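Local coordinates for protein CD160 antigen (Homo sapiens, PDB 6NGG) that acts as an immune-cell receptor that binds TNFRSF14 (HVEM) and MHC class I molecules and delivers stimulatory or inhibitory signals to NK and T cells, at residues T84-A89 / R97-F102; K50-K55 / S68-T73; L17-W22 / M33-D38. The protein carries 1 engineered substitution. All blocks are in the same frame, centred on the assembly; numbering follows the deposited sequence.

Interaction 1 (T84-A89 / R97-F102); sequences TYQCCA and RLQGHF
C87 and G100 face each other across an antiparallel β-hairpin of the immunoglobulin V-type domain, formed by strands 83-91 and 97-107. The backbone ladder is regular at the end near A89: A89 and L98 are a hydrogen-bonded pair, with A89 N to L98 O at 3.0 Å and L98 N to A89 O at 2.9 Å, while C88 and Q99 follow as a non-hydrogen-bonded pair. G100 N then donates to C87 O at 2.7 Å. Beyond it the direct ladder gives way: a water accepts from C87 N and donates to H101 O, and F102 CA leans on Y85 O in a CA-H...O contact. C87 also carries the disulfide to C19, which ties this hairpin to the other sheet.

Among side chains, Q86 does most of the work. Its CG lies anti to the backbone N (chi1 -170°) and the chain beyond is extended, which lays the amide over one face of the F102 ring, the two planes 28° apart. NE2 of Q86 lies 3.6 Å from CE1 of F102, and T84 CG2 packs obliquely on the same ring. The amide of Q99 stands almost perpendicular to that of Q86, at 86°, and as modelled its NE2 donates to Q86 OE1 at 3.0 Å. That bond is doubtful, as is the placement of the Q86 amide's O and N, because OE1 lies 2.8 Å from another acceptor, G100 O.

Interaction 2 (K50-K55 / S68-T73); sequences KQLRLK and SQLMFT
K50 and L52 lie across from F72 and L70 in segments that run antiparallel, at 156°, but the axes of strands 50-52 and 68-73 stay 7.8 Å apart at their closest, so side chains rather than a backbone ladder fill the gap.

The polar part of the contact belongs to K50. Its CG is anti to the backbone N (chi1 -177°) and the rest of the chain is fully extended, which spans the gap and brings the ammonium group to the backbone of the other strand. There NZ donates to M71 O at 2.9 Å, meeting the oxygen almost head-on with a C=O...N angle of 169°. Two waters flank this bond: one accepts from M71 N and the other from T73 N, and each also takes a weak, long bond from K50 NZ. The lysine thus reaches three backbone groups of the strand, one directly and two through water, the water links being weak on the lysine side.

The methylenes of the same lysine are used as well. L70 CD1 lies 3.7 Å from K50 CD as the two chains slide past each other in opposite directions, and K50 CB approaches F72 CD1 obliquely. L70 CD1 also meets L52 CB at 3.8 Å, so this one methyl lies against both K50 and L52. L52 CD2 reaches on to Q69 O at 3.6 Å. At the far end L54 CD2 rests on S68 CB at 4.0 Å; the hydroxyl of S68 bonds to R56 and H23.

K50 pairs with L35 and L52 with M33 in one sheet, L70 with C19 in the other. The arrangement is edge-to-edge packing of the two sheets of an immunoglobulin β-sandwich.

Interaction 3 (L17-W22 / M33-D38); sequences LICTVW and MFLCKD. Engineered in segment 33-38: M33 (natural residue Val).
V21 sets its CG2 methyl against the thioether chain of M33, an engineered methionine where the natural residue is valine. CG2 is 3.6 Å from M33 CG and 3.7 Å from M33 SD, so both the methylene and the sulfur are touched. M33 CG is anti to its carbonyl carbon (chi1 -62°), and the chain runs straight to SD before bending at chi3 (-72°), which turns the terminal methyl aside as the two side chains cross obliquely.

L35 carries the rest through its two methyls. One, CD1, meets C19 SG at 4.1 Å, a contact of the leucine with the disulfide sulfur; the other, CD2, meets L17 CD1 at 4.2 Å, the leucines crossing at about a right angle. All these side chains are buried, and the contact across the gap is apolar.

The strand axes, 8.2 Å apart and at 140°, belong to opposite sheets of the immunoglobulin sandwich. Strand 14-22 lies between 3-11 and 67-74, while strand 31-37 lies between 50-52 and 83-91; L17 also touches Y85, V21 touches A89, and L35 touches F72.

All three contacts belong to one immunoglobulin V-type domain. Along the chain they come in series: interaction 3 closes first, then interaction 2, then interaction 1. The centre of interaction 3 sits about 1 Å from that of the chain, about 6 Å from the centre of interaction 1 and about 8 Å from that of interaction 2; the centres of interactions 1 and 2 are about 13 Å apart, which places interaction 3 between them. Interaction 1 lies within the larger sheet, while interactions 2 and 3 each join it to the three-stranded sheet. The two sheets are thus held face to face at the core by buried packing and the disulfide linking interactions 1 and 3, with interaction 2 joining them at an edge.

Interaction 1 (T84-A89 / R97-F102)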
ATOM      1  N   THR A  84      -6.610   7.674  -8.489  1.00 14.27           N
ATOM      2  CA  THR A  84      -6.716   6.246  -8.545  1.00 15.20           C
ATOM      3  C   THR A  84      -5.394   5.702  -7.980  1.00 16.17           C
ATOM      4  O   THR A  84      -4.310   6.218  -8.350  1.00 14.68           O
ATOM      5  CB  THR A  84      -6.975   5.742  -9.992  1.00 17.12           C
ATOM      6  OG1 THR A  84      -8.323   6.069 -10.373  1.00 16.81           O
ATOM      7  CG2 THR A  84      -6.893   4.227 -10.060  1.00 20.07           C
ATOM      8  N   TYR A  85      -5.517   4.808  -7.016  1.00 12.24           N
ATOM      9  CA  TYR A  85      -4.378   4.269  -6.315  1.00 13.42           C
ATOM     10  C   TYR A  85      -4.252   2.750  -6.497  1.00 12.94           C
ATOM     11  O   TYR A  85      -5.208   2.056  -6.753  1.00 14.52           O
ATOM     12  CB  TYR A  85      -4.527   4.548  -4.811  1.00 14.03           C
ATOM     13  CG  TYR A  85      -4.480   6.000  -4.367  1.00 14.79           C
ATOM     14  CD1 TYR A  85      -5.611   6.851  -4.496  1.00 14.33           C
ATOM     15  CD2 TYR A  85      -3.341   6.543  -3.824  1.00 15.02           C
ATOM     16  CE1 TYR A  85      -5.573   8.167  -4.047  1.00 13.90           C
ATOM     17  CE2 TYR A  85      -3.310   7.866  -3.350  1.00 16.41           C
ATOM     18  CZ  TYR A  85      -4.430   8.692  -3.517  1.00 15.56           C
ATOM     19  OH  TYR A  85      -4.423  10.015  -3.080  1.00 15.56           O
ATOM     20  N   GLN A  86      -3.048   2.255  -6.301  1.00 13.62           N
ATOM     21  CA  GLN A  86      -2.768   0.836  -6.358  1.00 15.55           C
ATOM     22  C   GLN A  86      -1.609   0.514  -5.456  1.00 14.12           C
ATOM     23  O   GLN A  86      -0.575   1.200  -5.490  1.00 11.94           O
ATOM     24  CB  GLN A  86      -2.449   0.417  -7.793  1.00 15.75           C
ATOM     25  CG  GLN A  86      -2.398  -1.099  -7.944  1.00 15.76           C
ATOM     26  CD  GLN A  86      -2.081  -1.602  -9.339  1.00 14.95           C
ATOM     27  OE1 GLN A  86      -2.667  -2.626  -9.748  1.00 17.94           O
ATOM     28  NE2 GLN A  86      -1.189  -0.939 -10.070  1.00 12.59           N
ATOM     29  N   CYS A  87      -1.820  -0.531  -4.672  1.00 14.35           N
ATOM     30  CA  CYS A  87      -0.787  -1.203  -3.854  1.00 15.47           C
ATOM     31  C   CYS A  87      -0.040  -2.206  -4.748  1.00 16.49           C
ATOM     32  O   CYS A  87      -0.677  -3.034  -5.434  1.00 16.66           O
ATOM     33  CB  CYS A  87      -1.442  -2.014  -2.729  1.00 16.45           C
ATOM     34  SG  CYS A  87      -2.319  -1.034  -1.454  1.00 21.43           S
ATOM     35  N   CYS A  88       1.299  -2.214  -4.654  1.00 17.20           N
ATOM     36  CA  CYS A  88       2.117  -3.174  -5.358  1.00 18.77           C
ATOM     37  C   CYS A  88       3.242  -3.725  -4.488  1.00 17.31           C
ATOM     38  O   CYS A  88       3.603  -3.158  -3.453  1.00 16.75           O
ATOM     39  CB  CYS A  88       2.672  -2.476  -6.622  1.00 22.01           C
ATOM     40  SG  CYS A  88       1.320  -2.121  -7.807  1.00 30.42           S
ATOM     41  N   ALA A  89       3.803  -4.846  -4.896  1.00 15.23           N
ATOM     42  CA  ALA A  89       5.029  -5.320  -4.241  1.00 14.24           C
ATOM     43  C   ALA A  89       5.907  -6.061  -5.216  1.00 15.06           C
ATOM     44  O   ALA A  89       5.403  -6.666  -6.187  1.00 14.00           O
ATOM     45  CB  ALA A  89       4.708  -6.141  -2.998  1.00 13.99           C
ATOM     46  N   ARG A  97       6.251  -9.563  -9.340  1.00 28.35           N
ATOM     47  CA  ARG A  97       5.458  -8.441  -8.919  1.00 29.48           C
ATOM     48  C   ARG A  97       4.123  -9.004  -8.457  1.00 26.22           C
ATOM     49  O   ARG A  97       3.657 -10.042  -8.933  1.00 27.90           O
ATOM     50  CB  ARG A  97       5.227  -7.465 -10.097  1.00 38.45           C
ATOM     51  CG  ARG A  97       4.026  -7.943 -10.954  1.00 50.04           C
ATOM     52  CD  ARG A  97       3.437  -7.072 -12.074  1.00 57.70           C
ATOM     53  NE  ARG A  97       2.921  -7.956 -13.151  1.00 63.10           N
ATOM     54  CZ  ARG A  97       2.060  -7.615 -14.123  1.00 65.65           C
ATOM     55  NH1 ARG A  97       1.552  -6.373 -14.200  1.00 65.13           N
ATOM     56  NH2 ARG A  97       1.709  -8.534 -15.043  1.00 52.34           N
ATOM     57  N   LEU A  98       3.484  -8.343  -7.524  1.00 22.11           N
ATOM     58  CA  LEU A  98       2.076  -8.587  -7.251  1.00 19.30           C
ATOM     59  C   LEU A  98       1.409  -7.202  -7.289  1.00 20.03           C
ATOM     60  O   LEU A  98       2.040  -6.194  -6.966  1.00 15.46           O
ATOM     61  CB  LEU A  98       1.823  -9.270  -5.894  1.00 24.07           C
ATOM     62  CG  LEU A  98       2.286 -10.735  -5.706  1.00 26.28           C
ATOM     63  CD1 LEU A  98       2.069 -11.115  -4.259  1.00 28.09           C
ATOM     64  CD2 LEU A  98       1.516 -11.600  -6.664  1.00 29.09           C
ATOM     65  N   GLN A  99       0.176  -7.161  -7.732  1.00 19.50           N
ATOM     66  CA  GLN A  99      -0.528  -5.895  -7.841  1.00 23.44           C
ATOM     67  C   GLN A  99      -1.810  -6.062  -7.071  1.00 20.27           C
ATOM     68  O   GLN A  99      -2.429  -7.129  -7.119  1.00 18.43           O
ATOM     69  CB  GLN A  99      -0.954  -5.671  -9.271  1.00 25.93           C
ATOM     70  CG  GLN A  99       0.100  -5.420 -10.303  1.00 32.63           C
ATOM     71  CD  GLN A  99      -0.570  -5.408 -11.670  1.00 35.11           C
ATOM     72  OE1 GLN A  99      -0.338  -6.290 -12.504  1.00 35.13           O
ATOM     73  NE2 GLN A  99      -1.468  -4.449 -11.877  1.00 26.96           N
ATOM     74  N   GLY A 100      -2.239  -5.004  -6.429  1.00 19.72           N
ATOM     75  CA  GLY A 100      -3.538  -4.951  -5.857  1.00 18.78           C
ATOM     76  C   GLY A 100      -4.578  -4.456  -6.828  1.00 19.45           C
ATOM     77  O   GLY A 100      -4.263  -4.085  -7.965  1.00 16.28           O
ATOM     78  N   HIS A 101      -5.828  -4.394  -6.373  1.00 18.60           N
ATOM     79  CA  HIS A 101      -6.904  -3.821  -7.220  1.00 21.81           C
ATOM     80  C   HIS A 101      -6.836  -2.326  -7.150  1.00 19.21           C
ATOM     81  O   HIS A 101      -6.376  -1.785  -6.170  1.00 20.06           O
ATOM     82  CB  HIS A 101      -8.286  -4.243  -6.715  1.00 28.46           C
ATOM     83  CG  HIS A 101      -8.547  -5.690  -6.903  1.00 39.47           C
ATOM     84  ND1 HIS A 101      -9.135  -6.478  -5.940  1.00 45.58           N
ATOM     85  CD2 HIS A 101      -8.289  -6.504  -7.951  1.00 45.42           C
ATOM     86  CE1 HIS A 101      -9.241  -7.714  -6.394  1.00 44.30           C
ATOM     87  NE2 HIS A 101      -8.732  -7.755  -7.610  1.00 51.86           N
ATOM     88  N   PHE A 102      -7.370  -1.645  -8.140  1.00 17.92           N
ATOM     89  CA  PHE A 102      -7.322  -0.171  -8.159  1.00 17.32           C
ATOM     90  C   PHE A 102      -8.409   0.350  -7.248  1.00 19.30           C
ATOM     91  O   PHE A 102      -9.463  -0.241  -7.226  1.00 19.70           O
ATOM     92  CB  PHE A 102      -7.571   0.301  -9.613  1.00 17.60           C
ATOM     93  CG  PHE A 102      -6.416  -0.008 -10.544  1.00 17.60           C
ATOM     94  CD1 PHE A 102      -5.268   0.728 -10.480  1.00 17.51           C
ATOM     95  CD2 PHE A 102      -6.483  -1.037 -11.469  1.00 17.42           C
ATOM     96  CE1 PHE A 102      -4.204   0.468 -11.309  1.00 19.08           C
ATOM     97  CE2 PHE A 102      -5.388  -1.327 -12.291  1.00 16.77           C
ATOM     98  CZ  PHE A 102      -4.257  -0.560 -12.220  1.00 17.29           C
TER
HETATM   99  O   HOH W   1      -4.340  -1.846  -4.446  1.00 13.98           O

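Interaction 2 (K50-K55 / S68-T73)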
ATOM      1  N   LYS A  50       4.893   6.106  -1.360  1.00 17.62           N
ATOM      2  CA  LYS A  50       5.534   5.557  -0.204  1.00 20.03           C
ATOM      3  C   LYS A  50       5.993   4.108  -0.483  1.00 18.62           C
ATOM      4  O   LYS A  50       5.298   3.367  -1.152  1.00 15.06           O
ATOM      5  CB  LYS A  50       4.586   5.619   0.962  1.00 22.95           C
ATOM      6  CG  LYS A  50       5.278   5.097   2.218  1.00 24.78           C
ATOM      7  CD  LYS A  50       4.511   5.329   3.489  1.00 24.34           C
ATOM      8  CE  LYS A  50       5.403   4.977   4.665  1.00 27.79           C
ATOM      9  NZ  LYS A  50       4.626   5.153   5.909  1.00 27.80           N
ATOM     10  N   GLN A  51       7.195   3.740  -0.051  1.00 17.40           N
ATOM     11  CA  GLN A  51       7.684   2.352  -0.223  1.00 17.07           C
ATOM     12  C   GLN A  51       8.173   1.840   1.105  1.00 18.18           C
ATOM     13  O   GLN A  51       8.433   2.644   1.993  1.00 17.51           O
ATOM     14  CB  GLN A  51       8.815   2.252  -1.194  1.00 17.04           C
ATOM     15  CG  GLN A  51      10.050   3.142  -0.935  1.00 17.06           C
ATOM     16  CD  GLN A  51      11.096   2.956  -1.994  1.00 17.46           C
ATOM     17  OE1 GLN A  51      11.312   3.812  -2.795  1.00 21.80           O
ATOM     18  NE2 GLN A  51      11.724   1.825  -2.018  1.00 19.01           N
ATOM     19  N   LEU A  52       8.294   0.530   1.258  1.00 14.97           N
ATOM     20  CA  LEU A  52       8.703   0.014   2.549  1.00 18.48           C
ATOM     21  C   LEU A  52       9.210  -1.379   2.398  1.00 18.18           C
ATOM     22  O   LEU A  52       8.525  -2.205   1.771  1.00 16.45           O
ATOM     23  CB  LEU A  52       7.510   0.017   3.517  1.00 20.28           C
ATOM     24  CG  LEU A  52       7.772  -0.519   4.916  1.00 22.36           C
ATOM     25  CD1 LEU A  52       8.816   0.285   5.633  1.00 22.57           C
ATOM     26  CD2 LEU A  52       6.457  -0.628   5.690  1.00 21.83           C
ATOM     27  N   ARG A  53      10.397  -1.625   2.965  1.00 19.76           N
ATOM     28  CA  ARG A  53      10.959  -3.000   3.137  1.00 25.00           C
ATOM     29  C   ARG A  53      11.010  -3.247   4.632  1.00 24.00           C
ATOM     30  O   ARG A  53      11.644  -2.529   5.356  1.00 24.47           O
ATOM     31  CB  ARG A  53      12.376  -3.124   2.551  1.00 27.11           C
ATOM     32  CG  ARG A  53      12.529  -2.546   1.142  1.00 30.23           C
ATOM     33  CD  ARG A  53      13.974  -2.339   0.701  1.00 34.27           C
ATOM     34  NE  ARG A  53      14.163  -2.796  -0.684  1.00 42.29           N
ATOM     35  CZ  ARG A  53      14.245  -4.089  -1.050  1.00 48.86           C
ATOM     36  NH1 ARG A  53      14.173  -5.092  -0.148  1.00 55.99           N
ATOM     37  NH2 ARG A  53      14.402  -4.395  -2.331  1.00 50.68           N
ATOM     38  N   LEU A  54      10.315  -4.252   5.103  1.00 22.35           N
ATOM     39  CA  LEU A  54      10.045  -4.361   6.513  1.00 24.44           C
ATOM     40  C   LEU A  54      11.051  -5.295   7.167  1.00 28.74           C
ATOM     41  O   LEU A  54      11.286  -6.405   6.691  1.00 27.73           O
ATOM     42  CB  LEU A  54       8.606  -4.879   6.647  1.00 26.54           C
ATOM     43  CG  LEU A  54       7.769  -4.551   7.870  1.00 26.81           C
ATOM     44  CD1 LEU A  54       7.772  -3.084   8.279  1.00 27.28           C
ATOM     45  CD2 LEU A  54       6.362  -5.093   7.599  1.00 29.38           C
ATOM     46  N   LYS A  55      11.647  -4.885   8.276  1.00 30.78           N
ATOM     47  CA  LYS A  55      12.494  -5.825   8.987  1.00 32.87           C
ATOM     48  C   LYS A  55      11.662  -6.452  10.083  1.00 32.73           C
ATOM     49  O   LYS A  55      10.817  -5.770  10.702  1.00 40.11           O
ATOM     50  CB  LYS A  55      13.773  -5.159   9.486  1.00 40.46           C
ATOM     51  CG  LYS A  55      13.634  -4.214  10.676  1.00 44.52           C
ATOM     52  CD  LYS A  55      14.881  -3.339  10.819  1.00 50.69           C
ATOM     53  CE  LYS A  55      15.348  -2.711   9.483  1.00 48.89           C
ATOM     54  NZ  LYS A  55      16.526  -1.815   9.603  1.00 50.80           N
ATOM     55  N   SER A  68       2.492  -8.686   5.864  1.00 15.05           N
ATOM     56  CA  SER A  68       3.304  -7.491   6.033  1.00 15.32           C
ATOM     57  C   SER A  68       2.495  -6.301   5.585  1.00 15.74           C
ATOM     58  O   SER A  68       1.916  -6.363   4.473  1.00 13.78           O
ATOM     59  CB  SER A  68       4.530  -7.619   5.126  1.00 16.06           C
ATOM     60  OG  SER A  68       5.458  -8.619   5.567  1.00 14.77           O
ATOM     61  N   GLN A  69       2.582  -5.187   6.328  1.00 16.06           N
ATOM     62  CA  GLN A  69       1.719  -4.066   6.063  1.00 16.77           C
ATOM     63  C   GLN A  69       2.466  -2.796   5.743  1.00 17.22           C
ATOM     64  O   GLN A  69       3.486  -2.510   6.383  1.00 15.24           O
ATOM     65  CB  GLN A  69       0.806  -3.834   7.238  1.00 19.82           C
ATOM     66  CG  GLN A  69      -0.274  -2.815   6.980  1.00 22.74           C
ATOM     67  CD  GLN A  69      -0.964  -2.439   8.271  1.00 26.55           C
ATOM     68  OE1 GLN A  69      -1.862  -3.162   8.741  1.00 28.93           O
ATOM     69  NE2 GLN A  69      -0.567  -1.294   8.851  1.00 26.79           N
ATOM     70  N   LEU A  70       1.933  -2.053   4.772  1.00 15.28           N
ATOM     71  CA  LEU A  70       2.367  -0.655   4.478  1.00 15.06           C
ATOM     72  C   LEU A  70       1.202   0.298   4.687  1.00 16.20           C
ATOM     73  O   LEU A  70       0.100   0.060   4.190  1.00 15.04           O
ATOM     74  CB  LEU A  70       2.868  -0.516   3.091  1.00 16.02           C
ATOM     75  CG  LEU A  70       2.995   0.885   2.463  1.00 18.53           C
ATOM     76  CD1 LEU A  70       4.032   1.629   3.228  1.00 21.57           C
ATOM     77  CD2 LEU A  70       3.449   0.802   1.052  1.00 19.66           C
ATOM     78  N   MET A  71       1.430   1.378   5.431  1.00 15.56           N
ATOM     79  CA  MET A  71       0.330   2.365   5.688  1.00 17.50           C
ATOM     80  C   MET A  71       0.824   3.737   5.250  1.00 16.76           C
ATOM     81  O   MET A  71       1.971   4.142   5.618  1.00 15.61           O
ATOM     82  CB  MET A  71      -0.156   2.332   7.137  1.00 19.03           C
ATOM     83  CG  MET A  71      -1.164   3.439   7.488  1.00 21.01           C
ATOM     84  SD  MET A  71      -1.677   3.529   9.222  1.00 19.92           S
ATOM     85  CE  MET A  71      -2.418   1.963   9.241  1.00 22.09           C
ATOM     86  N   PHE A  72       0.083   4.341   4.316  1.00 15.89           N
ATOM     87  CA  PHE A  72       0.336   5.689   3.871  1.00 17.28           C
ATOM     88  C   PHE A  72      -0.714   6.585   4.529  1.00 17.35           C
ATOM     89  O   PHE A  72      -1.915   6.344   4.381  1.00 15.33           O
ATOM     90  CB  PHE A  72       0.254   5.754   2.373  1.00 18.80           C
ATOM     91  CG  PHE A  72       0.386   7.129   1.822  1.00 18.29           C
ATOM     92  CD1 PHE A  72       1.591   7.805   1.927  1.00 19.83           C
ATOM     93  CD2 PHE A  72      -0.677   7.729   1.138  1.00 19.06           C
ATOM     94  CE1 PHE A  72       1.762   9.065   1.376  1.00 20.67           C
ATOM     95  CE2 PHE A  72      -0.506   9.007   0.607  1.00 20.14           C
ATOM     96  CZ  PHE A  72       0.692   9.687   0.771  1.00 20.39           C
ATOM     97  N   THR A  73      -0.276   7.615   5.244  1.00 16.44           N
ATOM     98  CA  THR A  73      -1.208   8.473   5.970  1.00 18.61           C
ATOM     99  C   THR A  73      -1.314   9.849   5.311  1.00 18.91           C
ATOM    100  O   THR A  73      -0.302  10.435   4.952  1.00 20.04           O
ATOM    101  CB  THR A  73      -0.862   8.580   7.466  1.00 20.40           C
ATOM    102  OG1 THR A  73      -0.955   7.271   8.079  1.00 24.66           O
ATOM    103  CG2 THR A  73      -1.904   9.511   8.198  1.00 20.11           C
TER
HETATM  104  O   HOH W   2       3.982   1.885   6.921  1.00 18.98           O
HETATM  105  O   HOH W   3       2.676   7.800   5.452  1.00 22.47           O

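Interaction 3 (L17-W22 / M33-D38)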
ATOM      1  N   LEU A  17      -4.227   4.793   4.111  1.00 15.23           N
ATOM      2  CA  LEU A  17      -4.373   3.859   2.989  1.00 15.27           C
ATOM      3  C   LEU A  17      -3.439   2.709   3.297  1.00 16.63           C
ATOM      4  O   LEU A  17      -2.244   2.926   3.574  1.00 17.07           O
ATOM      5  CB  LEU A  17      -4.024   4.516   1.666  1.00 16.56           C
ATOM      6  CG  LEU A  17      -4.889   5.717   1.252  1.00 17.37           C
ATOM      7  CD1 LEU A  17      -4.482   6.274  -0.122  1.00 18.20           C
ATOM      8  CD2 LEU A  17      -6.373   5.441   1.331  1.00 14.63           C
ATOM      9  N   ILE A  18      -3.968   1.496   3.299  1.00 16.84           N
ATOM     10  CA  ILE A  18      -3.269   0.308   3.814  1.00 16.89           C
ATOM     11  C   ILE A  18      -3.114  -0.796   2.745  1.00 17.45           C
ATOM     12  O   ILE A  18      -4.069  -1.281   2.158  1.00 17.32           O
ATOM     13  CB  ILE A  18      -3.959  -0.216   5.071  1.00 18.88           C
ATOM     14  CG1 ILE A  18      -4.193   0.950   6.101  1.00 20.64           C
ATOM     15  CG2 ILE A  18      -3.212  -1.382   5.677  1.00 17.25           C
ATOM     16  CD1 ILE A  18      -5.250   0.701   7.144  1.00 22.75           C
ATOM     17  N   CYS A  19      -1.882  -1.207   2.529  1.00 15.27           N
ATOM     18  CA  CYS A  19      -1.539  -2.314   1.647  1.00 16.47           C
ATOM     19  C   CYS A  19      -0.970  -3.495   2.488  1.00 16.74           C
ATOM     20  O   CYS A  19      -0.124  -3.251   3.332  1.00 14.82           O
ATOM     21  CB  CYS A  19      -0.461  -1.878   0.733  1.00 20.34           C
ATOM     22  SG  CYS A  19      -0.765  -0.444  -0.325  1.00 22.91           S
ATOM     23  N   THR A  20      -1.436  -4.724   2.220  1.00 13.99           N
ATOM     24  CA  THR A  20      -1.080  -5.906   3.001  1.00 15.20           C
ATOM     25  C   THR A  20      -0.725  -7.015   2.064  1.00 13.25           C
ATOM     26  O   THR A  20      -1.534  -7.406   1.189  1.00 15.66           O
ATOM     27  CB  THR A  20      -2.205  -6.344   3.923  1.00 14.07           C
ATOM     28  OG1 THR A  20      -2.640  -5.231   4.612  1.00 17.26           O
ATOM     29  CG2 THR A  20      -1.733  -7.371   4.918  1.00 14.32           C
ATOM     30  N   VAL A  21       0.521  -7.392   2.121  1.00 13.57           N
ATOM     31  CA  VAL A  21       1.001  -8.571   1.442  1.00 15.19           C
ATOM     32  C   VAL A  21       0.867  -9.773   2.354  1.00 14.76           C
ATOM     33  O   VAL A  21       1.332  -9.752   3.450  1.00 14.05           O
ATOM     34  CB  VAL A  21       2.500  -8.421   1.054  1.00 16.10           C
ATOM     35  CG1 VAL A  21       3.007  -9.672   0.378  1.00 15.66           C
ATOM     36  CG2 VAL A  21       2.732  -7.186   0.207  1.00 16.89           C
ATOM     37  N   TRP A  22       0.258 -10.813   1.830  1.00 14.30           N
ATOM     38  CA  TRP A  22       0.107 -12.082   2.496  1.00 15.00           C
ATOM     39  C   TRP A  22       1.125 -13.061   1.913  1.00 15.93           C
ATOM     40  O   TRP A  22       1.392 -13.080   0.684  1.00 15.99           O
ATOM     41  CB  TRP A  22      -1.297 -12.634   2.314  1.00 14.51           C
ATOM     42  CG  TRP A  22      -2.309 -11.655   2.892  1.00 14.96           C
ATOM     43  CD1 TRP A  22      -2.811 -10.553   2.290  1.00 15.96           C
ATOM     44  CD2 TRP A  22      -2.843 -11.687   4.198  1.00 14.24           C
ATOM     45  NE1 TRP A  22      -3.654  -9.878   3.138  1.00 15.74           N
ATOM     46  CE2 TRP A  22      -3.680 -10.547   4.333  1.00 16.82           C
ATOM     47  CE3 TRP A  22      -2.608 -12.497   5.331  1.00 14.90           C
ATOM     48  CZ2 TRP A  22      -4.328 -10.218   5.554  1.00 13.74           C
ATOM     49  CZ3 TRP A  22      -3.266 -12.182   6.539  1.00 14.79           C
ATOM     50  CH2 TRP A  22      -4.152 -11.075   6.619  1.00 14.61           C
ATOM     51  N   MET A  33       7.249  -3.204  -0.750  1.00 13.45           N
ATOM     52  CA  MET A  33       5.857  -2.811  -0.915  1.00 13.01           C
ATOM     53  C   MET A  33       5.842  -1.342  -1.261  1.00 12.43           C
ATOM     54  O   MET A  33       6.654  -0.575  -0.784  1.00 12.13           O
ATOM     55  CB  MET A  33       5.067  -3.004   0.386  1.00 12.99           C
ATOM     56  CG  MET A  33       4.975  -4.475   0.893  1.00 13.89           C
ATOM     57  SD  MET A  33       4.143  -4.668   2.576  1.00  9.27           S
ATOM     58  CE  MET A  33       5.359  -4.018   3.691  1.00 13.68           C
ATOM     59  N   PHE A  34       4.878  -0.941  -2.065  1.00 13.20           N
ATOM     60  CA  PHE A  34       4.726   0.470  -2.438  1.00 13.77           C
ATOM     61  C   PHE A  34       3.312   0.787  -2.942  1.00 12.81           C
ATOM     62  O   PHE A  34       2.565  -0.046  -3.310  1.00 11.44           O
ATOM     63  CB  PHE A  34       5.835   0.874  -3.447  1.00 14.08           C
ATOM     64  CG  PHE A  34       5.987  -0.075  -4.661  1.00 13.65           C
ATOM     65  CD1 PHE A  34       6.732  -1.248  -4.573  1.00 14.75           C
ATOM     66  CD2 PHE A  34       5.407   0.247  -5.876  1.00 15.76           C
ATOM     67  CE1 PHE A  34       6.861  -2.091  -5.642  1.00 15.31           C
ATOM     68  CE2 PHE A  34       5.544  -0.588  -6.969  1.00 16.47           C
ATOM     69  CZ  PHE A  34       6.244  -1.782  -6.833  1.00 15.68           C
ATOM     70  N   LEU A  35       2.971   2.045  -2.877  1.00 13.51           N
ATOM     71  CA  LEU A  35       1.652   2.503  -3.206  1.00 13.59           C
ATOM     72  C   LEU A  35       1.861   3.567  -4.242  1.00 14.12           C
ATOM     73  O   LEU A  35       2.632   4.513  -4.011  1.00 12.35           O
ATOM     74  CB  LEU A  35       1.024   3.135  -1.928  1.00 12.92           C
ATOM     75  CG  LEU A  35      -0.301   3.918  -2.202  1.00 13.85           C
ATOM     76  CD1 LEU A  35      -1.430   2.941  -2.526  1.00 13.69           C
ATOM     77  CD2 LEU A  35      -0.708   4.756  -1.094  1.00 12.65           C
ATOM     78  N   CYS A  36       1.154   3.427  -5.361  1.00 16.14           N
ATOM     79  CA  CYS A  36       1.206   4.422  -6.448  1.00 16.66           C
ATOM     80  C   CYS A  36      -0.155   5.084  -6.698  1.00 15.44           C
ATOM     81  O   CYS A  36      -1.209   4.501  -6.381  1.00 15.43           O
ATOM     82  CB  CYS A  36       1.666   3.716  -7.734  1.00 19.82           C
ATOM     83  SG  CYS A  36       3.376   3.133  -7.746  1.00 21.55           S
ATOM     84  N   LYS A  37      -0.100   6.318  -7.210  1.00 14.71           N
ATOM     85  CA  LYS A  37      -1.246   7.139  -7.541  1.00 16.28           C
ATOM     86  C   LYS A  37      -1.208   7.518  -9.008  1.00 16.17           C
ATOM     87  O   LYS A  37      -0.286   8.185  -9.432  1.00 17.81           O
ATOM     88  CB  LYS A  37      -1.288   8.372  -6.685  1.00 16.11           C
ATOM     89  CG  LYS A  37      -2.505   9.238  -6.895  1.00 16.36           C
ATOM     90  CD  LYS A  37      -2.463  10.456  -5.971  1.00 16.24           C
ATOM     91  CE  LYS A  37      -3.691  11.295  -6.227  1.00 17.12           C
ATOM     92  NZ  LYS A  37      -3.695  11.859  -7.599  1.00 16.10           N
ATOM     93  N   ASP A  38      -2.212   7.085  -9.765  1.00 16.60           N
ATOM     94  CA  ASP A  38      -2.470   7.555 -11.167  1.00 17.46           C
ATOM     95  C   ASP A  38      -1.306   7.389 -12.097  1.00 17.45           C
ATOM     96  O   ASP A  38      -0.989   8.295 -12.856  1.00 16.24           O
ATOM     97  CB  ASP A  38      -2.846   9.042 -11.208  1.00 19.24           C
ATOM     98  CG  ASP A  38      -4.157   9.372 -10.533  1.00 19.34           C
ATOM     99  OD1 ASP A  38      -5.160   8.686 -10.720  1.00 18.81           O
ATOM    100  OD2 ASP A  38      -4.205  10.414  -9.883  1.00 20.79           O
TER